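Local structure of PP1b (Porcine reproductive and respiratory syndrome virus, 6JDR) at residues Y27-H30 / P36-I39; C41-G46 / S51-P56; S62-V67 / I132-V137; V79-H82 / L87-L90; R210-G215 / H232-R237. The protein probably unwinds RNA and DNA duplexes with 5' to 3' polarity, powered by ATP hydrolysis, as the helicase portion (nsp10) of the viral replicase polyprotein. The protein carries 1 engineered substitution. One frame throughout, in Å; residues are numbered along the deposited sequence.

Interaction 1 of 5, residues Y27-H30 / P36-I39; sequences YHTH and PVII. With ZN (zinc ion), chain C.
T29 sets its beta carbon and methyl against I39 and V37, whose side chains both lie roughly perpendicular to it. T29 CB lies 3.7 Å from I39 CG2, while T29 CG2 stands 4.0 Å from V37 CG1. The torsion of T29 (chi1 50°) tucks OG1 on the side flanked by N and C and leaves the methyl to the hydrophobic side, a division that suits threonine: OG1 is hydrogen-bonded to V26 O and accepts from H30 ND1 at 2.9 Å, lying almost in the H30 ring plane, while CG2 packs on V37. The bond from H30 helps orient the imidazole, whose CE1 meets I39 CD1 at 3.9 Å. All this belongs to the N-terminal zinc-binding domain, where I39 also touches A45. Next to T29, H28 turns the other way and binds zinc through ND1 at 2.1 Å, with C7, C10 and C25 completing the site. One face of the H28 ring receives Y27 CD2, 3.9 Å above the plane and over the centre.

Interaction 2 of 5, residues C41-G46 / S51-P56; sequences CGHPAG and SECEPP. With ZN (zinc ion), chain D.
C41 and H43 join C53 across a zinc ion in a metal-centred contact that folds the 41-46 and 51-56 loops together within the N-terminal zinc-binding domain, far from the centre of the chain. The metal is held by C41 SG at 2.1 Å and by H43 ND1 on the same loop. From the other loop C53 SG binds it at 2.5 Å, and C50 supplies the fourth ligand. C50 and C53 come from one CxxC pair; with C41 and H43 they make a site of three cysteines and one histidine. In both C41 (chi1 67°) and C53 (chi1 57°) the sulfur stands over the residue's own backbone, a torsion that turns the two thiolates inward on the ion. Around the ligands the packing is close: C41 CB touches E52 CB at 3.6 Å, and the C53 sulfur lies obliquely to the H43 ring. E52 OE2 is hydrogen-bonded to W40 NE1. Farther along, G46, at a positive phi that glycine adopts easily, brings its CA to within 3.3 Å of P55 O, and a water accepts from G46 N while donating to P55 O.

Interaction 3 of 5, residues S62-V67 / I132-V137; sequences SPLDEV and INMVAV
L64 and M134 mark the closest backbone approach, with CA atoms 7.8 Å apart, where the first turn of helix 63-67 faces the first turn of helix 134-142. Each helix starts with an N-cap, and the contact joins helix 63-67 to the start of helix 134-142, both of which also pack on helix 232-239. S62 and D65 form a capping box: S62 OG accepts from L64 N, while S62 N gives its hydrogen to D65 OD2 on the anti side of the carboxylate, 23° out of plane. D65 OD1 is held in turn by Y9 OH. N133 caps the second helix through a weak bond from V135 N to OD1. Between these polar starts lies an apolar patch suited to flexible and branched aliphatic side chains. L64 CG is anti to the backbone N (chi1 180°), which carries the leucine fork across to I132, where L64 CD2 meets I132 CG2 at 4.0 Å. M134, bent at both chi2 and chi3, folds over the root of the same leucine, its SD lying 4.0 Å from L64 CB. L236 packs on L64 as well. The methionine ends beside the capping serine, with M134 CE 3.7 Å from S62 OG.

Interaction 4 of 5, residues V79-H82 / L87-L90; sequences VIMH and LTPL
L90 gives the apolar part of this contact, sending its two methyls against strand 79-83. L90 CD1 reaches M81 CB at 3.6 Å, and L90 CD2 meets V79 CG1 at 4.0 Å. L90 CG sits anti to the carbonyl carbon (chi1 -72°), which points the fork at the strand. S122 of strand 118-124 and Y95 of strand 93-97 also flank L90. Strand 79-83 is an outermost member of a four-stranded antiparallel sheet, consistent with the 1B domain of arterivirus helicases, and 87-90 runs back beside it.

Polar contacts gather on H82 O. T88 OG1 donates a weak hydrogen bond to it at 3.1 Å. T88 CA adds a CA-H...O contact to the same oxygen at 3.2 Å. The T88 hydroxyl oxygen in turn accepts a weak bond from L90 N, and it lies 3.4 Å from M81 CG. The H82 imidazole turns to other partners, D119 and E84.

P89 CD also packs against H82 O, and proline has no N-H to offer. The hydrogen bond between these segments is the weak one from T88 OG1, a side-chain donor; the returning chain leans on weak polar contacts and aliphatic packing more than on ladder-type strand pairing.

Interaction 5 of 5, residues R210-G215 / H232-R237; sequences RILAGG and HLDVLR
L212 and A213 press against D234 where the chain leaving strand 208-211, an outermost strand of the parallel sheet in the P-loop helicase core, turns through a 3-10 segment beside helix 232-239. With CG anti to the backbone N (chi1 180°) the branch of L212 is carried to the helix, and its CG rests 3.6 Å from D234 CB. The aspartate serves two masters: its methylene takes the leucine, while chi1 of -72°, with CG anti to the carbonyl carbon, turns the carboxylate toward A213, whose CA lies 3.6 Å from D234 OD2. The small A213 side chain adds little bulk here; its CB is 4.0 Å from D234 OD2. OD1 forms a salt bridge with R237 NH1, one helical turn on; the modelled separation is very short and its exact value doubtful. L233 CG lies over one face of the R237 guanidinium, toward its rim, and R237 NH2 bonds to T128 O. A water spans the gap, donating to A213 O at 2.8 Å and to D234 OD1 at 3.2 Å.

Overall arrangement
Along the chain interactions 1, 2, 3 and 5 follow in series, while interaction 4 is nested inside the loop that interaction 3 closes. Interactions 1 and 2, with centres about 9 Å apart, share the N-terminal zinc-binding domain and touch through A45, whose N probably bonds to V37 O. Interaction 3 lies about 16 Å from interaction 1 and about 14 Å from interaction 5, centre to centre; V67 of helix 63-67, with I132 and V137 of the 132-137 segment, packs on helix 232-239 of the helicase core, which connects interactions 3 and 5. Interaction 4, in the separate four-stranded antiparallel sheet, touches none of the others, its centre about 25 Å or more from theirs. Together they trace an elongated, multidomain helicase.

Interaction 1 of 5, residues Y27-H30 / P36-I39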
loop_
_atom_site.group_PDB
_atom_site.type_symbol
_atom_site.label_atom_id
_atom_site.label_comp_id
_atom_site.label_asym_id
_atom_site.label_seq_id
_atom_site.Cartn_x
_atom_site.Cartn_y
_atom_site.Cartn_z
ATOM N N TYR A 27 13.812 29.369 -16.259
ATOM C CA TYR A 27 13.394 28.578 -17.410
ATOM C C TYR A 27 11.896 28.262 -17.360
ATOM O O TYR A 27 11.179 28.487 -18.330
ATOM C CB TYR A 27 14.211 27.283 -17.490
ATOM C CG TYR A 27 13.834 26.396 -18.652
ATOM C CD1 TYR A 27 14.159 26.751 -19.958
ATOM C CD2 TYR A 27 13.151 25.199 -18.448
ATOM C CE1 TYR A 27 13.813 25.942 -21.029
ATOM C CE2 TYR A 27 12.799 24.384 -19.511
ATOM C CZ TYR A 27 13.133 24.758 -20.798
ATOM O OH TYR A 27 12.785 23.951 -21.856
ATOM N N HIS A 28 11.430 27.774 -16.214
ATOM C CA HIS A 28 10.048 27.314 -16.081
ATOM C C HIS A 28 9.005 28.417 -15.920
ATOM O O HIS A 28 7.811 28.124 -15.852
ATOM C CB HIS A 28 9.930 26.316 -14.931
ATOM C CG HIS A 28 10.461 24.962 -15.266
ATOM N ND1 HIS A 28 11.650 24.485 -14.764
ATOM C CD2 HIS A 28 9.970 23.986 -16.067
ATOM C CE1 HIS A 28 11.866 23.269 -15.232
ATOM N NE2 HIS A 28 10.861 22.942 -16.025
ATOM N N THR A 29 9.436 29.678 -15.880
ATOM C CA THR A 29 8.496 30.796 -15.911
ATOM C C THR A 29 7.661 30.819 -17.196
ATOM O O THR A 29 6.613 31.460 -17.236
ATOM C CB THR A 29 9.216 32.162 -15.787
ATOM O OG1 THR A 29 10.289 32.235 -16.732
ATOM C CG2 THR A 29 9.767 32.371 -14.387
ATOM N N HIS A 30 8.125 30.142 -18.245
ATOM C CA HIS A 30 7.475 30.218 -19.555
ATOM C C HIS A 30 6.823 28.901 -20.016
ATOM O O HIS A 30 6.432 28.781 -21.176
ATOM C CB HIS A 30 8.500 30.699 -20.599
ATOM C CG HIS A 30 8.773 32.173 -20.550
ATOM N ND1 HIS A 30 9.257 32.809 -19.425
ATOM C CD2 HIS A 30 8.640 33.134 -21.495
ATOM C CE1 HIS A 30 9.405 34.097 -19.679
ATOM N NE2 HIS A 30 9.038 34.320 -20.929
ATOM N N PRO A 36 -1.093 32.685 -14.371
ATOM C CA PRO A 36 -0.034 33.668 -14.593
ATOM C C PRO A 36 1.246 33.435 -13.787
ATOM O O PRO A 36 1.195 32.978 -12.638
ATOM C CB PRO A 36 -0.685 34.987 -14.161
ATOM C CG PRO A 36 -2.140 34.773 -14.347
ATOM C CD PRO A 36 -2.364 33.334 -13.994
ATOM N N VAL A 37 2.376 33.756 -14.407
ATOM C CA VAL A 37 3.663 33.790 -13.728
ATOM C C VAL A 37 4.259 35.183 -13.909
ATOM O O VAL A 37 4.730 35.526 -14.994
ATOM C CB VAL A 37 4.629 32.732 -14.296
ATOM C CG1 VAL A 37 5.931 32.721 -13.508
ATOM C CG2 VAL A 37 3.974 31.358 -14.282
ATOM N N ILE A 38 4.224 35.990 -12.851
ATOM C CA ILE A 38 4.750 37.352 -12.916
ATOM C C ILE A 38 6.272 37.289 -13.013
ATOM O O ILE A 38 6.932 36.754 -12.125
ATOM C CB ILE A 38 4.355 38.200 -11.685
ATOM C CG1 ILE A 38 2.830 38.198 -11.468
ATOM C CG2 ILE A 38 4.877 39.626 -11.832
ATOM C CD1 ILE A 38 2.017 38.548 -12.696
ATOM N N ILE A 39 6.817 37.826 -14.100
ATOM C CA ILE A 39 8.260 37.807 -14.319
ATOM C C ILE A 39 8.886 39.196 -14.129
ATOM O O ILE A 39 8.198 40.160 -13.793
ATOM C CB ILE A 39 8.626 37.200 -15.698
ATOM C CG1 ILE A 39 8.002 37.983 -16.854
ATOM C CG2 ILE A 39 8.190 35.746 -15.754
ATOM C CD1 ILE A 39 8.637 37.665 -18.190
HETATM ZN ZN ZN C . 12.771 24.681 -12.979
#

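Interaction 2 of 5, residues C41-G46 / S51-P56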
loop_
_atom_site.group_PDB
_atom_site.type_symbol
_atom_site.label_atom_id
_atom_site.label_comp_id
_atom_site.label_asym_id
_atom_site.label_seq_id
_atom_site.Cartn_x
_atom_site.Cartn_y
_atom_site.Cartn_z
ATOM N N CYS A 41 9.749 41.788 -15.734
ATOM C CA CYS A 41 9.140 43.026 -16.247
ATOM C C CYS A 41 7.833 43.420 -15.544
ATOM O O CYS A 41 7.207 44.417 -15.911
ATOM C CB CYS A 41 8.897 42.925 -17.754
ATOM S SG CYS A 41 7.646 41.713 -18.246
ATOM N N GLY A 42 7.415 42.642 -14.547
ATOM C CA GLY A 42 6.220 42.956 -13.765
ATOM C C GLY A 42 4.911 42.525 -14.407
ATOM O O GLY A 42 3.839 42.881 -13.924
ATOM N N HIS A 43 4.993 41.759 -15.492
ATOM C CA HIS A 43 3.809 41.236 -16.169
ATOM C C HIS A 43 3.878 39.707 -16.194
ATOM O O HIS A 43 4.931 39.129 -15.889
ATOM C CB HIS A 43 3.728 41.778 -17.600
ATOM C CG HIS A 43 3.744 43.272 -17.684
ATOM N ND1 HIS A 43 4.745 43.974 -18.320
ATOM C CD2 HIS A 43 2.877 44.199 -17.213
ATOM C CE1 HIS A 43 4.497 45.269 -18.235
ATOM N NE2 HIS A 43 3.369 45.433 -17.568
ATOM N N PRO A 44 2.760 39.042 -16.553
ATOM C CA PRO A 44 2.805 37.590 -16.710
ATOM C C PRO A 44 3.621 37.167 -17.926
ATOM O O PRO A 44 3.484 37.755 -19.002
ATOM C CB PRO A 44 1.333 37.204 -16.899
ATOM C CG PRO A 44 0.550 38.357 -16.372
ATOM C CD PRO A 44 1.387 39.559 -16.684
ATOM N N ALA A 45 4.470 36.157 -17.756
ATOM C CA ALA A 45 5.224 35.603 -18.874
ATOM C C ALA A 45 4.270 35.281 -20.020
ATOM O O ALA A 45 3.221 34.673 -19.805
ATOM C CB ALA A 45 5.969 34.349 -18.445
ATOM N N GLY A 46 4.627 35.719 -21.223
ATOM C CA GLY A 46 3.839 35.445 -22.424
ATOM C C GLY A 46 2.614 36.318 -22.614
ATOM O O GLY A 46 1.844 36.091 -23.541
ATOM N N SER A 51 7.263 44.533 -24.216
ATOM C CA SER A 51 8.097 43.775 -25.151
ATOM C C SER A 51 8.901 42.658 -24.475
ATOM O O SER A 51 9.325 41.717 -25.139
ATOM C CB SER A 51 9.026 44.712 -25.940
ATOM O OG SER A 51 9.775 45.557 -25.085
ATOM N N GLU A 52 9.097 42.761 -23.162
ATOM C CA GLU A 52 9.840 41.751 -22.411
ATOM C C GLU A 52 9.025 40.471 -22.178
ATOM O O GLU A 52 9.600 39.388 -22.045
ATOM C CB GLU A 52 10.298 42.325 -21.066
ATOM C CG GLU A 52 11.345 41.486 -20.344
ATOM C CD GLU A 52 12.631 41.324 -21.136
ATOM O OE1 GLU A 52 13.121 42.330 -21.692
ATOM O OE2 GLU A 52 13.154 40.189 -21.198
ATOM N N CYS A 53 7.698 40.604 -22.121
ATOM C CA CYS A 53 6.801 39.465 -21.920
ATOM C C CYS A 53 6.108 39.026 -23.220
ATOM O O CYS A 53 5.062 38.370 -23.182
ATOM C CB CYS A 53 5.759 39.803 -20.846
ATOM S SG CYS A 53 4.768 41.280 -21.181
ATOM N N GLU A 54 6.687 39.392 -24.366
ATOM C CA GLU A 54 6.156 38.980 -25.674
ATOM C C GLU A 54 6.495 37.538 -26.076
ATOM O O GLU A 54 5.691 36.896 -26.756
ATOM C CB GLU A 54 6.593 39.952 -26.780
ATOM C CG GLU A 54 5.655 41.141 -26.947
ATOM C CD GLU A 54 6.182 42.193 -27.905
ATOM O OE1 GLU A 54 7.017 41.858 -28.774
ATOM O OE2 GLU A 54 5.758 43.363 -27.785
ATOM N N PRO A 55 7.680 37.024 -25.681
ATOM C CA PRO A 55 7.970 35.620 -25.989
ATOM C C PRO A 55 6.879 34.689 -25.446
ATOM O O PRO A 55 6.543 34.774 -24.266
ATOM C CB PRO A 55 9.306 35.368 -25.282
ATOM C CG PRO A 55 9.952 36.705 -25.217
ATOM C CD PRO A 55 8.833 37.699 -25.059
ATOM N N PRO A 56 6.325 33.806 -26.300
ATOM C CA PRO A 56 5.126 33.072 -25.915
ATOM C C PRO A 56 5.404 31.920 -24.954
ATOM O O PRO A 56 6.539 31.449 -24.857
ATOM C CB PRO A 56 4.611 32.538 -27.250
ATOM C CG PRO A 56 5.849 32.312 -28.046
ATOM C CD PRO A 56 6.842 33.356 -27.608
HETATM ZN ZN ZN D . 6.188 42.603 -19.552
HETATM O O HOH W 1 7.207 36.163 -21.975
#

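Interaction 3 of 5, residues S62-V67 / I132-V137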
loop_
_atom_site.group_PDB
_atom_site.type_symbol
_atom_site.label_atom_id
_atom_site.label_comp_id
_atom_site.label_asym_id
_atom_site.label_seq_id
_atom_site.Cartn_x
_atom_site.Cartn_y
_atom_site.Cartn_z
ATOM N N SER A 62 6.172 18.785 -17.616
ATOM C CA SER A 62 5.975 17.836 -16.531
ATOM C C SER A 62 4.552 17.273 -16.568
ATOM O O SER A 62 3.636 17.935 -17.062
ATOM C CB SER A 62 6.232 18.538 -15.194
ATOM O OG SER A 62 5.730 17.796 -14.097
ATOM N N PRO A 63 4.361 16.048 -16.043
ATOM C CA PRO A 63 3.004 15.526 -15.871
ATOM C C PRO A 63 2.141 16.400 -14.961
ATOM O O PRO A 63 0.912 16.366 -15.065
ATOM C CB PRO A 63 3.236 14.153 -15.233
ATOM C CG PRO A 63 4.601 13.759 -15.685
ATOM C CD PRO A 63 5.379 15.040 -15.695
ATOM N N LEU A 64 2.779 17.173 -14.081
ATOM C CA LEU A 64 2.068 18.151 -13.253
ATOM C C LEU A 64 1.183 19.051 -14.097
ATOM O O LEU A 64 0.071 19.387 -13.705
ATOM C CB LEU A 64 3.056 19.019 -12.476
ATOM C CG LEU A 64 2.457 20.099 -11.571
ATOM C CD1 LEU A 64 1.621 19.480 -10.461
ATOM C CD2 LEU A 64 3.560 20.970 -10.984
ATOM N N ASP A 65 1.688 19.440 -15.259
ATOM C CA ASP A 65 0.984 20.371 -16.122
ATOM C C ASP A 65 -0.265 19.726 -16.709
ATOM O O ASP A 65 -1.286 20.387 -16.879
ATOM C CB ASP A 65 1.924 20.874 -17.221
ATOM C CG ASP A 65 3.167 21.535 -16.654
ATOM O OD1 ASP A 65 3.013 22.437 -15.803
ATOM O OD2 ASP A 65 4.289 21.140 -17.038
ATOM N N GLU A 66 -0.181 18.433 -17.003
ATOM C CA GLU A 66 -1.333 17.690 -17.491
ATOM C C GLU A 66 -2.374 17.559 -16.389
ATOM O O GLU A 66 -3.563 17.779 -16.621
ATOM C CB GLU A 66 -0.914 16.312 -17.995
ATOM C CG GLU A 66 0.006 16.346 -19.210
ATOM C CD GLU A 66 -0.621 17.024 -20.414
ATOM O OE1 GLU A 66 -1.792 16.734 -20.750
ATOM O OE2 GLU A 66 0.069 17.853 -21.035
ATOM N N VAL A 67 -1.922 17.227 -15.184
ATOM C CA VAL A 67 -2.810 17.169 -14.023
ATOM C C VAL A 67 -3.546 18.500 -13.837
ATOM O O VAL A 67 -4.762 18.523 -13.644
ATOM C CB VAL A 67 -2.035 16.803 -12.741
ATOM C CG1 VAL A 67 -2.887 17.016 -11.495
ATOM C CG2 VAL A 67 -1.566 15.358 -12.810
ATOM N N ILE A 132 3.834 21.168 -3.517
ATOM C CA ILE A 132 4.226 20.309 -4.633
ATOM C C ILE A 132 5.732 20.389 -4.872
ATOM O O ILE A 132 6.316 21.476 -4.853
ATOM C CB ILE A 132 3.454 20.685 -5.924
ATOM C CG1 ILE A 132 1.951 20.411 -5.754
ATOM C CG2 ILE A 132 4.001 19.936 -7.133
ATOM C CD1 ILE A 132 1.574 18.945 -5.669
ATOM N N ASN A 133 6.341 19.225 -5.098
ATOM C CA ASN A 133 7.776 19.100 -5.359
ATOM C C ASN A 133 8.005 17.878 -6.251
ATOM O O ASN A 133 8.066 16.746 -5.767
ATOM C CB ASN A 133 8.537 18.960 -4.034
ATOM C CG ASN A 133 10.050 18.884 -4.211
ATOM O OD1 ASN A 133 10.568 18.923 -5.323
ATOM N ND2 ASN A 133 10.765 18.774 -3.099
ATOM N N MET A 134 8.133 18.113 -7.555
ATOM C CA MET A 134 8.128 17.019 -8.525
ATOM C C MET A 134 9.425 16.203 -8.553
ATOM O O MET A 134 9.422 15.073 -9.050
ATOM C CB MET A 134 7.788 17.534 -9.926
ATOM C CG MET A 134 6.410 18.178 -10.039
ATOM S SD MET A 134 5.023 17.083 -9.641
ATOM C CE MET A 134 5.097 15.936 -11.013
ATOM N N VAL A 135 10.520 16.749 -8.021
ATOM C CA VAL A 135 11.746 15.952 -7.865
ATOM C C VAL A 135 11.600 14.961 -6.698
ATOM O O VAL A 135 12.117 13.845 -6.756
ATOM C CB VAL A 135 13.034 16.815 -7.744
ATOM C CG1 VAL A 135 12.965 17.797 -6.585
ATOM C CG2 VAL A 135 14.265 15.927 -7.597
ATOM N N ALA A 136 10.873 15.363 -5.657
ATOM C CA ALA A 136 10.532 14.466 -4.556
ATOM C C ALA A 136 9.511 13.419 -4.998
ATOM O O ALA A 136 9.595 12.254 -4.596
ATOM C CB ALA A 136 9.992 15.259 -3.377
ATOM N N VAL A 137 8.549 13.836 -5.820
ATOM C CA VAL A 137 7.551 12.918 -6.374
ATOM C C VAL A 137 8.244 11.777 -7.123
ATOM O O VAL A 137 7.944 10.605 -6.891
ATOM C CB VAL A 137 6.552 13.648 -7.306
ATOM C CG1 VAL A 137 5.729 12.662 -8.126
ATOM C CG2 VAL A 137 5.627 14.547 -6.499
#

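Interaction 4 of 5, residues V79-H82 / L87-L90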
loop_
_atom_site.group_PDB
_atom_site.type_symbol
_atom_site.label_atom_id
_atom_site.label_comp_id
_atom_site.label_asym_id
_atom_site.label_seq_id
_atom_site.Cartn_x
_atom_site.Cartn_y
_atom_site.Cartn_z
ATOM N N VAL A 79 -6.052 42.959 -2.689
ATOM C CA VAL A 79 -6.200 43.457 -1.327
ATOM C C VAL A 79 -5.022 44.353 -1.004
ATOM O O VAL A 79 -3.906 44.095 -1.455
ATOM C CB VAL A 79 -6.199 42.291 -0.316
ATOM C CG1 VAL A 79 -6.621 42.771 1.068
ATOM C CG2 VAL A 79 -7.104 41.166 -0.797
ATOM N N ILE A 80 -5.267 45.396 -0.216
ATOM C CA ILE A 80 -4.193 46.279 0.231
ATOM C C ILE A 80 -3.405 45.614 1.353
ATOM O O ILE A 80 -3.985 45.038 2.273
ATOM C CB ILE A 80 -4.726 47.642 0.729
ATOM C CG1 ILE A 80 -5.323 48.441 -0.432
ATOM C CG2 ILE A 80 -3.620 48.451 1.407
ATOM C CD1 ILE A 80 -4.313 48.946 -1.442
ATOM N N MET A 81 -2.082 45.697 1.251
ATOM C CA MET A 81 -1.175 45.300 2.315
ATOM C C MET A 81 -0.609 46.571 2.942
ATOM O O MET A 81 0.188 47.273 2.311
ATOM C CB MET A 81 -0.044 44.440 1.746
ATOM C CG MET A 81 0.957 43.952 2.782
ATOM S SD MET A 81 2.159 42.779 2.125
ATOM C CE MET A 81 3.106 43.827 1.033
ATOM N N HIS A 82 -1.030 46.876 4.170
ATOM C CA HIS A 82 -0.530 48.054 4.884
ATOM C C HIS A 82 0.753 47.718 5.640
ATOM O O HIS A 82 0.797 46.738 6.381
ATOM C CB HIS A 82 -1.578 48.597 5.858
ATOM C CG HIS A 82 -1.239 49.950 6.403
ATOM N ND1 HIS A 82 -1.588 51.119 5.761
ATOM C CD2 HIS A 82 -0.561 50.320 7.515
ATOM C CE1 HIS A 82 -1.150 52.151 6.459
ATOM N NE2 HIS A 82 -0.522 51.694 7.527
ATOM N N LEU A 87 5.623 45.627 9.434
ATOM C CA LEU A 87 4.508 44.877 10.023
ATOM C C LEU A 87 3.219 45.130 9.244
ATOM O O LEU A 87 2.954 46.258 8.828
ATOM C CB LEU A 87 4.301 45.276 11.484
ATOM C CG LEU A 87 5.504 45.144 12.421
ATOM C CD1 LEU A 87 5.192 45.811 13.753
ATOM C CD2 LEU A 87 5.900 43.688 12.627
ATOM N N THR A 88 2.416 44.081 9.069
ATOM C CA THR A 88 1.189 44.168 8.276
ATOM C C THR A 88 0.059 43.324 8.875
ATOM O O THR A 88 0.316 42.263 9.438
ATOM C CB THR A 88 1.436 43.736 6.811
ATOM O OG1 THR A 88 0.201 43.757 6.084
ATOM C CG2 THR A 88 2.045 42.335 6.737
ATOM N N PRO A 89 -1.199 43.793 8.756
ATOM C CA PRO A 89 -2.322 43.013 9.292
ATOM C C PRO A 89 -2.628 41.721 8.529
ATOM O O PRO A 89 -3.225 40.809 9.103
ATOM C CB PRO A 89 -3.517 43.975 9.186
ATOM C CG PRO A 89 -2.937 45.326 8.960
ATOM C CD PRO A 89 -1.642 45.104 8.245
ATOM N N LEU A 90 -2.238 41.640 7.258
ATOM C CA LEU A 90 -2.594 40.489 6.420
ATOM C C LEU A 90 -1.962 39.193 6.909
ATOM O O LEU A 90 -0.888 39.201 7.511
ATOM C CB LEU A 90 -2.196 40.728 4.961
ATOM C CG LEU A 90 -3.019 41.748 4.176
ATOM C CD1 LEU A 90 -2.417 41.929 2.791
ATOM C CD2 LEU A 90 -4.480 41.329 4.083
#

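Interaction 5 of 5, residues R210-G215 / H232-R237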
loop_
_atom_site.group_PDB
_atom_site.type_symbol
_atom_site.label_atom_id
_atom_site.label_comp_id
_atom_site.label_asym_id
_atom_site.label_seq_id
_atom_site.Cartn_x
_atom_site.Cartn_y
_atom_site.Cartn_z
ATOM N N ARG A 210 -7.480 9.317 7.140
ATOM C CA ARG A 210 -7.491 10.720 6.749
ATOM C C ARG A 210 -8.111 10.878 5.368
ATOM O O ARG A 210 -7.824 10.100 4.456
ATOM C CB ARG A 210 -6.067 11.284 6.752
ATOM C CG ARG A 210 -5.390 11.286 8.118
ATOM C CD ARG A 210 -5.783 12.495 8.957
ATOM N NE ARG A 210 -5.165 13.732 8.477
ATOM C CZ ARG A 210 -5.358 14.929 9.026
ATOM N N ILE A 211 -8.977 11.879 5.229
ATOM C CA ILE A 211 -9.560 12.222 3.940
ATOM C C ILE A 211 -8.441 12.779 3.063
ATOM O O ILE A 211 -7.640 13.595 3.520
ATOM C CB ILE A 211 -10.737 13.223 4.087
ATOM C CG1 ILE A 211 -11.549 13.317 2.792
ATOM C CG2 ILE A 211 -10.255 14.609 4.506
ATOM C CD1 ILE A 211 -12.455 12.130 2.551
ATOM N N LEU A 212 -8.377 12.319 1.815
ATOM C CA LEU A 212 -7.263 12.646 0.922
ATOM C C LEU A 212 -7.092 14.154 0.696
ATOM O O LEU A 212 -5.967 14.657 0.708
ATOM C CB LEU A 212 -7.426 11.916 -0.415
ATOM C CG LEU A 212 -6.353 12.135 -1.486
ATOM C CD1 LEU A 212 -4.968 11.774 -0.979
ATOM C CD2 LEU A 212 -6.680 11.336 -2.736
ATOM N N ALA A 213 -8.205 14.869 0.513
ATOM C CA ALA A 213 -8.175 16.323 0.274
ATOM C C ALA A 213 -7.548 17.140 1.414
ATOM O O ALA A 213 -7.089 18.257 1.186
ATOM C CB ALA A 213 -9.576 16.838 -0.023
ATOM N N GLY A 214 -7.534 16.589 2.627
ATOM C CA GLY A 214 -6.918 17.247 3.778
ATOM C C GLY A 214 -5.408 17.426 3.677
ATOM O O GLY A 214 -4.842 18.299 4.334
ATOM N N GLY A 215 -4.752 16.598 2.868
ATOM C CA GLY A 215 -3.315 16.723 2.634
ATOM C C GLY A 215 -2.486 15.910 3.609
ATOM O O GLY A 215 -3.025 15.195 4.452
ATOM N N HIS A 232 -5.875 13.329 -8.625
ATOM C CA HIS A 232 -4.495 13.235 -9.110
ATOM C C HIS A 232 -3.572 14.233 -8.421
ATOM O O HIS A 232 -2.471 13.876 -8.020
ATOM C CB HIS A 232 -4.433 13.423 -10.628
ATOM C CG HIS A 232 -5.102 12.332 -11.401
ATOM N ND1 HIS A 232 -5.025 12.241 -12.775
ATOM C CD2 HIS A 232 -5.860 11.285 -10.996
ATOM C CE1 HIS A 232 -5.719 11.195 -13.185
ATOM N NE2 HIS A 232 -6.236 10.597 -12.125
ATOM N N LEU A 233 -4.032 15.471 -8.274
ATOM C CA LEU A 233 -3.231 16.517 -7.639
ATOM C C LEU A 233 -2.978 16.223 -6.161
ATOM O O LEU A 233 -1.875 16.459 -5.665
ATOM C CB LEU A 233 -3.904 17.890 -7.798
ATOM C CG LEU A 233 -3.090 19.094 -7.305
ATOM C CD1 LEU A 233 -1.820 19.275 -8.126
ATOM C CD2 LEU A 233 -3.925 20.365 -7.339
ATOM N N ASP A 234 -3.988 15.713 -5.459
ATOM C CA ASP A 234 -3.812 15.334 -4.055
ATOM C C ASP A 234 -2.788 14.212 -3.902
ATOM O O ASP A 234 -2.043 14.178 -2.929
ATOM C CB ASP A 234 -5.135 14.896 -3.425
ATOM C CG ASP A 234 -6.080 16.048 -3.190
ATOM O OD1 ASP A 234 -5.610 17.194 -3.051
ATOM O OD2 ASP A 234 -7.300 15.814 -3.129
ATOM N N VAL A 235 -2.760 13.294 -4.862
ATOM C CA VAL A 235 -1.797 12.203 -4.829
ATOM C C VAL A 235 -0.377 12.754 -4.979
ATOM O O VAL A 235 0.545 12.316 -4.285
ATOM C CB VAL A 235 -2.094 11.144 -5.911
ATOM C CG1 VAL A 235 -0.941 10.162 -6.048
ATOM C CG2 VAL A 235 -3.379 10.406 -5.569
ATOM N N LEU A 236 -0.214 13.721 -5.878
ATOM C CA LEU A 236 1.075 14.378 -6.054
ATOM C C LEU A 236 1.498 15.159 -4.805
ATOM O O LEU A 236 2.684 15.221 -4.490
ATOM C CB LEU A 236 1.048 15.295 -7.273
ATOM C CG LEU A 236 0.929 14.615 -8.637
ATOM C CD1 LEU A 236 0.952 15.669 -9.730
ATOM C CD2 LEU A 236 2.046 13.603 -8.847
ATOM N N ARG A 237 0.531 15.747 -4.101
ATOM C CA ARG A 237 0.808 16.417 -2.826
ATOM C C ARG A 237 1.415 15.448 -1.815
ATOM O O ARG A 237 2.416 15.768 -1.176
ATOM C CB ARG A 237 -0.456 17.046 -2.236
ATOM C CG ARG A 237 -0.907 18.325 -2.920
ATOM C CD ARG A 237 -2.176 18.870 -2.272
ATOM N NE ARG A 237 -2.603 20.137 -2.870
ATOM C CZ ARG A 237 -3.753 20.354 -3.517
ATOM N NH1 ARG A 237 -4.664 19.394 -3.682
ATOM N NH2 ARG A 237 -4.000 21.567 -4.003
HETATM O O HOH W 2 -6.670 19.591 -1.293
#